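Long-range contacts in nickel-dependent hydrogenase large subunit (PDB 3MYR), which acts as the large subunit of a [NiFe] hydrogenase, oxidising molecular hydrogen at a nickel-iron centre and passing the electrons to an acceptor: residues Asp270-Leu278 / Ala523-His534; Gln349-Gly358 / Ser370-Ala378. All blocks are in the same frame, centred on the assembly; numbering follows the deposited sequence.

Contact 1: residues Asp270-Leu278 / Ala523-His534; sequences DWGERGEGL and AGAYEAALQDNH
Gly275 and Ala529 bring the two backbones closest, their CA atoms 4.1 Å apart, where the loop 270-278 runs along helix 525-531 and the residues that follow it. There Gly275 CA points a hydrogen at Ala529 O, 3.3 Å away, a CA-H...O contact with 159° at the hydrogen. At the backbone angles of Gly275 a CB would jam against the preceding carbonyl oxygen, and at Gly277 one would strike Ala528 O, so glycine suits both places. Glu276 N donates to Asp532 OD1 at 2.9 Å, meeting the oxygen's anti lone pair; with CG anti to its backbone N (chi1 166°), Asp532 puts its short carboxylate beside the loop. Gly277 N reaches Ala525 O through a water. Arg274 lies against Asn533 and His534: CD sits over one face of the His534 ring, 4.0 Å from its centroid, a CH-pi contact. The chain then bends at chi3, and NE donates to Asn533 O at 2.9 Å while NH1 forms a salt bridge with Asp270. With an alanine here, Asn533 O would probably lose this donor and His534 the cover on that face, while Asp270 would keep Arg178 but lose this partner. At the other end Leu278 splits its methyls between two helix alanines, CD1 to Ala525 CB and CD2 to Ala528 CB, both 3.6 Å; residues this small let the loop lie close. Gly524 sits at the N-cap position of the helix, and its N donates to Glu527 OE2. Trp271 and His534 both rest on helix 543-551, Leu530 and Gln531 lie against strand 27-35, and Tyr526 packs on helix 509-514.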
loop_
_atom_site.group_PDB
_atom_site.type_symbol
_atom_site.label_atom_id
_atom_site.label_comp_id
_atom_site.label_asym_id
_atom_site.label_seq_id
_atom_site.Cartn_x
_atom_site.Cartn_y
_atom_site.Cartn_z
ATOM N N ASP B 270 -8.388 -12.740 25.200
ATOM C CA ASP B 270 -8.816 -14.017 24.582
ATOM C C ASP B 270 -8.511 -14.053 23.043
ATOM O O ASP B 270 -8.417 -15.140 22.444
ATOM C CB ASP B 270 -10.312 -14.299 24.821
ATOM C CG ASP B 270 -11.201 -13.192 24.259
ATOM O OD1 ASP B 270 -12.097 -13.471 23.421
ATOM O OD2 ASP B 270 -10.961 -12.005 24.598
ATOM N N TRP B 271 -8.253 -12.899 22.429
ATOM C CA TRP B 271 -7.854 -12.867 20.999
ATOM C C TRP B 271 -6.389 -13.258 20.902
ATOM O O TRP B 271 -5.806 -13.289 19.810
ATOM C CB TRP B 271 -8.159 -11.476 20.352
ATOM C CG TRP B 271 -9.644 -11.437 20.044
ATOM C CD1 TRP B 271 -10.654 -11.195 20.934
ATOM C CD2 TRP B 271 -10.270 -11.844 18.819
ATOM N NE1 TRP B 271 -11.881 -11.373 20.320
ATOM C CE2 TRP B 271 -11.685 -11.768 19.028
ATOM C CE3 TRP B 271 -9.774 -12.248 17.550
ATOM C CZ2 TRP B 271 -12.623 -12.128 18.034
ATOM C CZ3 TRP B 271 -10.679 -12.511 16.545
ATOM C CH2 TRP B 271 -12.110 -12.488 16.799
ATOM N N GLY B 272 -5.793 -13.509 22.058
ATOM C CA GLY B 272 -4.451 -14.094 22.094
ATOM C C GLY B 272 -4.551 -15.616 22.017
ATOM O O GLY B 272 -3.541 -16.311 22.094
ATOM N N GLU B 273 -5.750 -16.154 21.777
ATOM C CA GLU B 273 -5.917 -17.612 21.756
ATOM C C GLU B 273 -6.505 -18.090 20.470
ATOM O O GLU B 273 -6.902 -19.286 20.369
ATOM C CB GLU B 273 -6.813 -18.091 22.930
ATOM C CG GLU B 273 -6.256 -17.651 24.317
ATOM C CD GLU B 273 -7.207 -18.043 25.469
ATOM O OE1 GLU B 273 -7.599 -19.236 25.484
ATOM O OE2 GLU B 273 -7.538 -17.176 26.348
ATOM N N ARG B 274 -6.621 -17.208 19.487
ATOM C CA ARG B 274 -7.134 -17.653 18.209
ATOM C C ARG B 274 -6.376 -16.972 17.089
ATOM O O ARG B 274 -5.754 -15.923 17.319
ATOM C CB ARG B 274 -8.682 -17.394 18.089
ATOM C CG ARG B 274 -9.138 -15.955 18.194
ATOM C CD ARG B 274 -10.695 -15.812 18.170
ATOM N NE ARG B 274 -11.289 -16.542 19.297
ATOM C CZ ARG B 274 -11.524 -15.973 20.484
ATOM N NH1 ARG B 274 -11.324 -14.641 20.662
ATOM N NH2 ARG B 274 -12.017 -16.695 21.464
ATOM N N GLY B 275 -6.534 -17.487 15.874
ATOM C CA GLY B 275 -6.150 -16.733 14.664
ATOM C C GLY B 275 -4.700 -16.969 14.232
ATOM O O GLY B 275 -4.059 -16.113 13.598
ATOM N N GLU B 276 -4.155 -18.129 14.569
ATOM C CA GLU B 276 -2.824 -18.499 14.027
ATOM C C GLU B 276 -2.758 -20.028 13.846
ATOM O O GLU B 276 -2.504 -20.765 14.800
ATOM C CB GLU B 276 -1.664 -17.978 14.904
ATOM C CG GLU B 276 -0.294 -17.911 14.161
ATOM C CD GLU B 276 0.306 -19.346 13.876
ATOM O OE1 GLU B 276 0.287 -19.815 12.711
ATOM O OE2 GLU B 276 0.792 -19.995 14.819
ATOM N N GLY B 277 -2.987 -20.505 12.618
ATOM C CA GLY B 277 -3.165 -21.952 12.461
ATOM C C GLY B 277 -2.061 -22.681 11.725
ATOM O O GLY B 277 -2.263 -23.830 11.322
ATOM N N LEU B 278 -0.907 -22.040 11.560
ATOM C CA LEU B 278 0.201 -22.636 10.769
ATOM C C LEU B 278 1.396 -23.009 11.631
ATOM O O LEU B 278 1.962 -24.126 11.485
ATOM C CB LEU B 278 0.680 -21.694 9.653
ATOM C CG LEU B 278 -0.270 -21.258 8.536
ATOM C CD1 LEU B 278 0.475 -20.373 7.428
ATOM C CD2 LEU B 278 -0.853 -22.506 7.900
ATOM N N ALA B 523 -4.059 -25.349 3.668
ATOM C CA ALA B 523 -4.618 -23.996 3.670
ATOM C C ALA B 523 -3.509 -22.951 3.801
ATOM O O ALA B 523 -2.457 -23.238 4.417
ATOM C CB ALA B 523 -5.660 -23.844 4.867
ATOM N N GLY B 524 -3.770 -21.723 3.317
ATOM C CA GLY B 524 -2.887 -20.611 3.591
ATOM C C GLY B 524 -3.129 -19.948 4.956
ATOM O O GLY B 524 -4.098 -20.281 5.647
ATOM N N ALA B 525 -2.274 -18.966 5.320
ATOM C CA ALA B 525 -2.332 -18.334 6.661
ATOM C C ALA B 525 -3.735 -17.789 7.030
ATOM O O ALA B 525 -4.241 -18.099 8.104
ATOM C CB ALA B 525 -1.288 -17.303 6.837
ATOM N N TYR B 526 -4.377 -17.046 6.129
ATOM C CA TYR B 526 -5.687 -16.433 6.504
ATOM C C TYR B 526 -6.652 -17.570 6.782
ATOM O O TYR B 526 -7.426 -17.545 7.711
ATOM C CB TYR B 526 -6.290 -15.639 5.340
ATOM C CG TYR B 526 -5.620 -14.318 4.987
ATOM C CD1 TYR B 526 -4.376 -13.951 5.527
ATOM C CD2 TYR B 526 -6.223 -13.455 4.094
ATOM C CE1 TYR B 526 -3.770 -12.725 5.199
ATOM C CE2 TYR B 526 -5.624 -12.211 3.763
ATOM C CZ TYR B 526 -4.382 -11.883 4.272
ATOM O OH TYR B 526 -3.733 -10.742 3.819
ATOM N N GLU B 527 -6.655 -18.547 5.891
ATOM C CA GLU B 527 -7.598 -19.641 5.970
ATOM C C GLU B 527 -7.362 -20.477 7.249
ATOM O O GLU B 527 -8.311 -20.813 7.981
ATOM C CB GLU B 527 -7.520 -20.496 4.668
ATOM C CG GLU B 527 -7.904 -19.740 3.349
ATOM C CD GLU B 527 -7.540 -20.584 2.096
ATOM O OE1 GLU B 527 -8.207 -20.473 1.037
ATOM O OE2 GLU B 527 -6.594 -21.408 2.185
ATOM N N ALA B 528 -6.104 -20.768 7.552
ATOM C CA ALA B 528 -5.818 -21.588 8.727
ATOM C C ALA B 528 -6.109 -20.738 9.972
ATOM O O ALA B 528 -6.545 -21.279 11.001
ATOM C CB ALA B 528 -4.351 -22.071 8.741
ATOM N N ALA B 529 -5.934 -19.413 9.875
ATOM C CA ALA B 529 -6.184 -18.524 11.024
ATOM C C ALA B 529 -7.688 -18.523 11.420
ATOM O O ALA B 529 -8.011 -18.574 12.603
ATOM C CB ALA B 529 -5.718 -17.100 10.701
ATOM N N LEU B 530 -8.576 -18.327 10.450
ATOM C CA LEU B 530 -9.997 -18.404 10.668
ATOM C C LEU B 530 -10.430 -19.783 11.133
ATOM O O LEU B 530 -11.410 -19.883 11.905
ATOM C CB LEU B 530 -10.755 -18.053 9.388
ATOM C CG LEU B 530 -10.540 -16.530 9.021
ATOM C CD1 LEU B 530 -11.353 -16.158 7.771
ATOM C CD2 LEU B 530 -10.928 -15.603 10.209
ATOM N N GLN B 531 -9.741 -20.842 10.652
ATOM C CA GLN B 531 -10.070 -22.175 11.087
ATOM C C GLN B 531 -9.589 -22.402 12.530
ATOM O O GLN B 531 -9.970 -23.371 13.124
ATOM C CB GLN B 531 -9.525 -23.249 10.134
ATOM C CG GLN B 531 -10.278 -23.166 8.815
ATOM C CD GLN B 531 -9.642 -23.913 7.651
ATOM O OE1 GLN B 531 -10.090 -23.768 6.512
ATOM N NE2 GLN B 531 -8.620 -24.717 7.926
ATOM N N ASP B 532 -8.767 -21.502 13.085
ATOM C CA ASP B 532 -8.227 -21.695 14.453
ATOM C C ASP B 532 -9.102 -20.967 15.537
ATOM O O ASP B 532 -8.970 -19.747 15.790
ATOM C CB ASP B 532 -6.739 -21.264 14.487
ATOM C CG ASP B 532 -6.194 -21.107 15.906
ATOM O OD1 ASP B 532 -5.270 -20.278 16.125
ATOM O OD2 ASP B 532 -6.647 -21.846 16.810
ATOM N N ASN B 533 -10.041 -21.697 16.116
ATOM C CA ASN B 533 -10.755 -21.213 17.310
ATOM C C ASN B 533 -11.654 -19.980 17.071
ATOM O O ASN B 533 -11.697 -19.042 17.872
ATOM C CB ASN B 533 -9.731 -20.985 18.447
ATOM C CG ASN B 533 -10.391 -20.856 19.849
ATOM O OD1 ASN B 533 -9.770 -20.360 20.825
ATOM N ND2 ASN B 533 -11.643 -21.277 19.950
ATOM N N HIS B 534 -12.342 -19.931 15.931
ATOM C CA HIS B 534 -13.285 -18.819 15.707
ATOM C C HIS B 534 -14.743 -19.218 15.785
ATOM O O HIS B 534 -15.141 -20.126 15.113
ATOM C CB HIS B 534 -13.039 -18.130 14.345
ATOM C CG HIS B 534 -11.751 -17.352 14.294
ATOM N ND1 HIS B 534 -11.713 -15.978 14.104
ATOM C CD2 HIS B 534 -10.469 -17.738 14.496
ATOM C CE1 HIS B 534 -10.460 -15.546 14.218
ATOM N NE2 HIS B 534 -9.687 -16.588 14.452
HETATM O O HOH W 1 -6.038 -21.573 19.240
HETATM O O HOH W 2 -2.772 -18.777 10.407
#

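Contact 2: residues Gln349-Gly358 / Ser370-Ala378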
loop_
_atom_site.group_PDB
_atom_site.type_symbol
_atom_site.label_atom_id
_atom_site.label_comp_id
_atom_site.label_asym_id
_atom_site.label_seq_id
_atom_site.Cartn_x
_atom_site.Cartn_y
_atom_site.Cartn_z
ATOM N N GLN B 349 5.341 -18.610 -14.064
ATOM C CA GLN B 349 4.538 -18.355 -15.270
ATOM C C GLN B 349 3.264 -17.694 -14.803
ATOM O O GLN B 349 2.750 -18.068 -13.718
ATOM C CB GLN B 349 4.141 -19.688 -15.958
ATOM C CG GLN B 349 5.292 -20.481 -16.541
ATOM C CD GLN B 349 4.803 -21.804 -17.177
ATOM O OE1 GLN B 349 3.651 -21.922 -17.629
ATOM N NE2 GLN B 349 5.694 -22.784 -17.243
ATOM N N THR B 350 2.759 -16.745 -15.607
ATOM C CA THR B 350 1.578 -15.958 -15.222
ATOM C C THR B 350 0.658 -15.951 -16.452
ATOM O O THR B 350 0.717 -15.029 -17.282
ATOM C CB THR B 350 1.961 -14.514 -14.717
ATOM O OG1 THR B 350 2.896 -14.636 -13.630
ATOM C CG2 THR B 350 0.741 -13.796 -14.172
ATOM N N ASN B 351 -0.036 -17.079 -16.646
ATOM C CA ASN B 351 -0.970 -17.222 -17.762
ATOM C C ASN B 351 -2.381 -17.246 -17.146
ATOM O O ASN B 351 -2.733 -18.206 -16.468
ATOM C CB ASN B 351 -0.739 -18.548 -18.529
ATOM C CG ASN B 351 0.725 -18.711 -19.009
ATOM O OD1 ASN B 351 1.246 -17.844 -19.696
ATOM N ND2 ASN B 351 1.373 -19.795 -18.627
ATOM N N LEU B 352 -3.145 -16.189 -17.342
ATOM C CA LEU B 352 -4.434 -16.013 -16.623
ATOM C C LEU B 352 -5.474 -16.983 -17.183
ATOM O O LEU B 352 -5.669 -17.013 -18.377
ATOM C CB LEU B 352 -4.977 -14.581 -16.787
ATOM C CG LEU B 352 -4.027 -13.400 -16.506
ATOM C CD1 LEU B 352 -4.813 -12.059 -16.432
ATOM C CD2 LEU B 352 -3.365 -13.624 -15.182
ATOM N N GLU B 353 -6.155 -17.744 -16.331
ATOM C CA GLU B 353 -7.154 -18.687 -16.833
ATOM C C GLU B 353 -8.328 -18.822 -15.850
ATOM O O GLU B 353 -8.299 -19.612 -14.934
ATOM C CB GLU B 353 -6.535 -20.051 -17.147
ATOM C CG GLU B 353 -7.535 -21.011 -17.861
ATOM C CD GLU B 353 -8.294 -20.377 -19.055
ATOM O OE1 GLU B 353 -7.585 -19.992 -19.990
ATOM O OE2 GLU B 353 -9.576 -20.287 -19.108
ATOM N N TYR B 354 -9.306 -17.961 -15.999
ATOM C CA TYR B 354 -10.462 -17.969 -15.134
ATOM C C TYR B 354 -11.397 -19.135 -15.466
ATOM O O TYR B 354 -11.699 -19.938 -14.604
ATOM C CB TYR B 354 -11.173 -16.597 -15.244
ATOM C CG TYR B 354 -12.247 -16.341 -14.192
ATOM C CD1 TYR B 354 -13.612 -16.391 -14.525
ATOM C CD2 TYR B 354 -11.888 -16.050 -12.861
ATOM C CE1 TYR B 354 -14.584 -16.117 -13.576
ATOM C CE2 TYR B 354 -12.854 -15.819 -11.892
ATOM C CZ TYR B 354 -14.196 -15.850 -12.269
ATOM O OH TYR B 354 -15.115 -15.596 -11.295
ATOM N N ASP B 355 -11.839 -19.220 -16.720
ATOM C CA ASP B 355 -12.897 -20.147 -17.112
ATOM C C ASP B 355 -12.465 -21.586 -16.916
ATOM O O ASP B 355 -13.182 -22.370 -16.283
ATOM C CB ASP B 355 -13.286 -19.928 -18.595
ATOM C CG ASP B 355 -14.004 -18.586 -18.813
ATOM O OD1 ASP B 355 -14.338 -17.865 -17.833
ATOM O OD2 ASP B 355 -14.323 -18.273 -19.962
ATOM N N ARG B 356 -11.312 -21.938 -17.462
ATOM C CA ARG B 356 -10.904 -23.344 -17.467
ATOM C C ARG B 356 -10.451 -23.819 -16.110
ATOM O O ARG B 356 -10.325 -25.022 -15.898
ATOM C CB ARG B 356 -9.875 -23.638 -18.550
ATOM C CG ARG B 356 -10.573 -23.736 -19.937
ATOM C CD ARG B 356 -9.616 -23.697 -21.147
ATOM N NE ARG B 356 -8.729 -24.861 -21.192
ATOM C CZ ARG B 356 -7.411 -24.809 -20.980
ATOM N NH1 ARG B 356 -6.809 -23.639 -20.717
ATOM N NH2 ARG B 356 -6.686 -25.931 -21.031
ATOM N N ARG B 357 -10.255 -22.891 -15.177
ATOM C CA ARG B 357 -9.878 -23.283 -13.829
ATOM C C ARG B 357 -11.058 -23.167 -12.888
ATOM O O ARG B 357 -10.880 -23.129 -11.678
ATOM C CB ARG B 357 -8.665 -22.473 -13.330
ATOM C CG ARG B 357 -7.340 -22.783 -14.117
ATOM C CD ARG B 357 -7.047 -24.297 -14.186
ATOM N NE ARG B 357 -7.064 -24.878 -12.839
ATOM C CZ ARG B 357 -6.093 -24.734 -11.934
ATOM N NH1 ARG B 357 -4.992 -24.028 -12.207
ATOM N NH2 ARG B 357 -6.224 -25.315 -10.753
ATOM N N GLY B 358 -12.266 -23.045 -13.435
ATOM C CA GLY B 358 -13.478 -23.117 -12.592
ATOM C C GLY B 358 -13.946 -21.775 -12.064
ATOM O O GLY B 358 -14.846 -21.727 -11.192
ATOM N N SER B 370 -13.622 -26.292 -5.647
ATOM C CA SER B 370 -13.065 -27.598 -5.963
ATOM C C SER B 370 -11.855 -27.425 -6.852
ATOM O O SER B 370 -10.995 -28.269 -6.817
ATOM C CB SER B 370 -14.089 -28.526 -6.645
ATOM O OG SER B 370 -14.385 -28.032 -7.934
ATOM N N ASP B 371 -11.742 -26.315 -7.605
ATOM C CA ASP B 371 -10.514 -26.070 -8.414
ATOM C C ASP B 371 -9.986 -24.621 -8.124
ATOM O O ASP B 371 -9.774 -24.263 -6.964
ATOM C CB ASP B 371 -10.807 -26.324 -9.919
ATOM C CG ASP B 371 -9.529 -26.443 -10.802
ATOM O OD1 ASP B 371 -8.476 -26.983 -10.364
ATOM O OD2 ASP B 371 -9.612 -26.041 -11.988
ATOM N N GLY B 372 -9.742 -23.808 -9.141
ATOM C CA GLY B 372 -9.286 -22.423 -8.869
ATOM C C GLY B 372 -10.369 -21.625 -8.156
ATOM O O GLY B 372 -11.575 -21.686 -8.520
ATOM N N TYR B 373 -9.979 -20.889 -7.114
ATOM C CA TYR B 373 -10.946 -20.023 -6.444
ATOM C C TYR B 373 -10.357 -18.648 -6.058
ATOM O O TYR B 373 -10.942 -17.895 -5.219
ATOM C CB TYR B 373 -11.632 -20.768 -5.245
ATOM C CG TYR B 373 -10.725 -21.149 -4.041
ATOM C CD1 TYR B 373 -10.279 -22.462 -3.853
ATOM C CD2 TYR B 373 -10.351 -20.177 -3.088
ATOM C CE1 TYR B 373 -9.493 -22.810 -2.724
ATOM C CE2 TYR B 373 -9.578 -20.485 -1.975
ATOM C CZ TYR B 373 -9.147 -21.820 -1.819
ATOM O OH TYR B 373 -8.363 -22.121 -0.769
ATOM N N SER B 374 -9.211 -18.301 -6.673
ATOM C CA SER B 374 -8.517 -17.094 -6.352
ATOM C C SER B 374 -7.567 -16.644 -7.460
ATOM O O SER B 374 -7.005 -17.467 -8.178
ATOM C CB SER B 374 -7.690 -17.272 -5.031
ATOM O OG SER B 374 -7.039 -15.998 -4.652
ATOM N N TRP B 375 -7.328 -15.322 -7.534
ATOM C CA TRP B 375 -6.316 -14.775 -8.401
ATOM C C TRP B 375 -4.967 -14.810 -7.717
ATOM O O TRP B 375 -3.984 -14.526 -8.382
ATOM C CB TRP B 375 -6.614 -13.355 -8.920
ATOM C CG TRP B 375 -7.663 -13.329 -10.007
ATOM C CD1 TRP B 375 -8.916 -12.787 -9.927
ATOM C CD2 TRP B 375 -7.513 -13.805 -11.333
ATOM N NE1 TRP B 375 -9.588 -12.942 -11.119
ATOM C CE2 TRP B 375 -8.757 -13.609 -11.992
ATOM C CE3 TRP B 375 -6.480 -14.499 -12.009
ATOM C CZ2 TRP B 375 -8.961 -13.964 -13.341
ATOM C CZ3 TRP B 375 -6.682 -14.827 -13.371
ATOM C CH2 TRP B 375 -7.919 -14.595 -14.003
ATOM N N LEU B 376 -4.906 -15.231 -6.451
ATOM C CA LEU B 376 -3.585 -15.420 -5.794
ATOM C C LEU B 376 -2.998 -16.768 -6.123
ATOM O O LEU B 376 -3.704 -17.781 -6.016
ATOM C CB LEU B 376 -3.626 -15.267 -4.239
ATOM C CG LEU B 376 -3.866 -13.811 -3.728
ATOM C CD1 LEU B 376 -5.359 -13.371 -3.988
ATOM C CD2 LEU B 376 -3.610 -13.875 -2.205
ATOM N N LYS B 377 -1.722 -16.794 -6.542
ATOM C CA LYS B 377 -0.931 -18.042 -6.489
ATOM C C LYS B 377 -0.757 -18.503 -5.018
ATOM O O LYS B 377 -0.975 -17.710 -4.084
ATOM C CB LYS B 377 0.426 -17.841 -7.146
ATOM C CG LYS B 377 0.343 -17.557 -8.654
ATOM C CD LYS B 377 1.729 -17.333 -9.212
ATOM C CE LYS B 377 1.624 -17.010 -10.710
ATOM N NZ LYS B 377 2.981 -16.616 -11.292
ATOM N N ALA B 378 -0.376 -19.783 -4.827
ATOM C CA ALA B 378 -0.126 -20.342 -3.497
ATOM C C ALA B 378 1.361 -20.619 -3.222
ATOM O O ALA B 378 1.868 -21.658 -3.640
ATOM C CB ALA B 378 -0.968 -21.610 -3.286
HETATM O O HOH W 3 4.644 -19.046 -11.184
#
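Arg357 approaches Asp371 along most of its length. CB lies 3.9 Å from Asp371 OD2; a bend at chi2 (-51°) leaves CD 3.8 Å from the same oxygen, and a second at chi3 (-53°) places NE, which donates to OD2 at 2.9 Å. NH2 donates to OD1 at 2.8 Å, completing a side-on, two-nitrogen salt bridge in which the guanidinium meets both oxygens from above the carboxylate plane. NH1 goes to the carbonyls of Tyr333 and Val328, so arginine, with several donors, suits a place where irregular chains meet. Arg357 belongs to a type I turn, Asp355 to Gly358, in the long loop region between strands 324-327 and 378-381; Gly358 fits its last position, where the backbone angles call for glycine. Trp375 fills the middle: its CZ3 touches Leu352 CB and its CZ2 comes 3.6 Å from Tyr354 CD2, the rings near parallel but slid apart, while NE1 bonds Gly84 O of the small subunit. Fully extended beyond CG, Lys377 carries NZ to Gln349 O (2.8 Å) and Thr350 OG1 (3.1 Å), and a water also links it to Gln349 N. Thr350 OG1 is in turn hydrogen-bonded to Glu42, a magnesium ligand.

Contact 2 is nested along the chain inside the loop that contact 1 closes, and their centres are 25 Å apart. They nevertheless meet: Tyr373 OH of contact 2 lies 2.5 Å from Glu527 OE1 of contact 1, a probable hydrogen bond. Both approach the active site without lining it. The side chain of Ala525 is about 12 Å from the bound Ni-Fe oxidized active center (NFV). The side chain of Lys377 is about 13 Å from the same bound NFV. The Lys377 side chain is also about 4 Å from the bound magnesium ion, consistent with a second-shell place at that site. No other protein chain touches contact 1, whereas contact 2 packs against the small subunit.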